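Local coordinates for Alpha/beta hydrolase family protein (Bacillus anthracis, PDB 3OOS) that probably catalyses a hydrolysis reaction, as a member of the alpha/beta hydrolase fold family whose substrate is not established, at residues A[235-238]-A[239-243]. Sequence-based numbering, arbitrary orientation.
Sequences CPYI and FSCEI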
loop_
_atom_site.group_PDB
_atom_site.type_symbol
_atom_site.label_atom_id
_atom_site.label_comp_id
_atom_site.label_asym_id
_atom_site.label_seq_id
_atom_site.Cartn_x
_atom_site.Cartn_y
_atom_site.Cartn_z
ATOM N N CYS A 235 8.119 -6.171 5.829
ATOM C CA CYS A 235 9.140 -6.361 4.796
ATOM C C CYS A 235 10.418 -5.668 5.268
ATOM O O CYS A 235 10.508 -4.439 5.210
ATOM C CB CYS A 235 8.698 -5.778 3.449
ATOM S SG CYS A 235 7.231 -6.538 2.714
ATOM N N PRO A 236 11.406 -6.445 5.755
ATOM C CA PRO A 236 12.642 -5.836 6.250
ATOM C C PRO A 236 13.328 -4.941 5.217
ATOM O O PRO A 236 13.171 -5.140 4.007
ATOM C CB PRO A 236 13.514 -7.049 6.595
ATOM C CG PRO A 236 12.525 -8.111 6.942
ATOM C CD PRO A 236 11.381 -7.901 5.992
ATOM N N TYR A 237 14.077 -3.960 5.717
ATOM C CA TYR A 237 14.707 -2.919 4.904
ATOM C C TYR A 237 15.472 -3.433 3.668
ATOM O O TYR A 237 15.426 -2.813 2.597
ATOM C CB TYR A 237 15.611 -2.040 5.786
ATOM C CG TYR A 237 16.189 -0.866 5.040
ATOM C CD1 TYR A 237 15.379 0.211 4.686
ATOM C CD2 TYR A 237 17.531 -0.839 4.664
ATOM C CE1 TYR A 237 15.882 1.284 3.981
ATOM C CE2 TYR A 237 18.053 0.239 3.956
ATOM C CZ TYR A 237 17.219 1.296 3.617
ATOM O OH TYR A 237 17.709 2.368 2.914
ATOM N N ILE A 238 16.157 -4.565 3.818
ATOM C CA ILE A 238 16.929 -5.155 2.720
ATOM C C ILE A 238 16.084 -5.401 1.457
ATOM O O ILE A 238 16.596 -5.343 0.336
ATOM C CB ILE A 238 17.676 -6.448 3.173
ATOM C CG1 ILE A 238 18.638 -6.934 2.081
ATOM C CG2 ILE A 238 16.688 -7.541 3.600
ATOM C CD1 ILE A 238 19.618 -8.005 2.530
ATOM N N PHE A 239 14.786 -5.643 1.639
ATOM C CA PHE A 239 13.913 -5.903 0.497
ATOM C C PHE A 239 13.610 -4.648 -0.314
ATOM O O PHE A 239 13.428 -4.726 -1.532
ATOM C CB PHE A 239 12.658 -6.668 0.935
ATOM C CG PHE A 239 12.970 -8.054 1.396
ATOM C CD1 PHE A 239 13.119 -9.084 0.470
ATOM C CD2 PHE A 239 13.190 -8.325 2.743
ATOM C CE1 PHE A 239 13.453 -10.370 0.881
ATOM C CE2 PHE A 239 13.525 -9.608 3.161
ATOM C CZ PHE A 239 13.655 -10.633 2.226
ATOM N N SER A 240 13.601 -3.493 0.352
ATOM C CA SER A 240 13.530 -2.213 -0.354
ATOM C C SER A 240 14.854 -1.925 -1.056
ATOM O O SER A 240 14.866 -1.379 -2.160
ATOM C CB SER A 240 13.148 -1.074 0.590
ATOM O OG SER A 240 11.769 -1.148 0.943
ATOM N N CYS A 241 15.964 -2.310 -0.423
ATOM C CA CYS A 241 17.277 -2.197 -1.062
ATOM C C CYS A 241 17.319 -3.002 -2.358
ATOM O O CYS A 241 17.823 -2.521 -3.381
ATOM C CB CYS A 241 18.389 -2.659 -0.126
ATOM S SG CYS A 241 18.629 -1.580 1.278
ATOM N N GLU A 242 16.772 -4.218 -2.314
ATOM C CA GLU A 242 16.727 -5.072 -3.495
ATOM C C GLU A 242 15.915 -4.429 -4.617
ATOM O O GLU A 242 16.373 -4.372 -5.757
ATOM C CB GLU A 242 16.158 -6.456 -3.164
ATOM C CG GLU A 242 15.993 -7.337 -4.401
ATOM C CD GLU A 242 15.535 -8.743 -4.085
ATOM O OE1 GLU A 242 14.522 -8.901 -3.376
ATOM O OE2 GLU A 242 16.188 -9.694 -4.564
ATOM N N ILE A 243 14.714 -3.951 -4.289
ATOM C CA ILE A 243 13.864 -3.277 -5.274
ATOM C C ILE A 243 14.604 -2.123 -5.956
ATOM O O ILE A 243 14.631 -2.038 -7.187
ATOM C CB ILE A 243 12.548 -2.757 -4.644
ATOM C CG1 ILE A 243 11.650 -3.926 -4.224
ATOM C CG2 ILE A 243 11.807 -1.853 -5.625
ATOM C CD1 ILE A 243 10.541 -3.530 -3.245
HETATM O O HOH W 1 10.966 -3.163 2.451
#
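A chi1 of -174° turns the Tyr237 ring away from its own amide nitrogen, and one of -68° sets Cys241 SG opposite its carbonyl carbon, so that ring and sulfur are brought together across the first turn of helix 237-246. This is a Cys sulfur-aromatic contact at the amino end of a helix that links strands 224-229 and 250-255 in a beta-alpha-beta unit of the alpha/beta hydrolase fold. Cys241 SG approaches the Tyr237 ring obliquely, 4.0 Å from its centroid and nearest to CE2 and CD2. Lys254 adds a cation-pi contact to the same ring, and Leu252 touches both Tyr237 and Cys241, so this side of the turn packs on strand 250-255.

Pro236 and Phe239 lie side by side and point the same way, with Pro236 CD 3.7 Å from Phe239 CD2. The CG2 branch of Ile238 meets the Phe239 ring obliquely, also near CD2. The ring of His133 meets that of Phe239 nearly at right angles.

Main-chain bonds close the first turn. Phe239 N donates to Pro236 O at 2.9 Å, and that same oxygen lies in the plane of the Phe239 ring, at its edge. Tyr237 O accepts Cys241 N at 3.1 Å and, weakly, Ser240 N; one residue further along, Glu242 N donates to Ile238 O at 2.9 Å. A water joins the approach to the helix with its first turn, hydrogen-bonded to Cys235 O at 3.1 Å and to Ser240 OG at a short 2.6 Å.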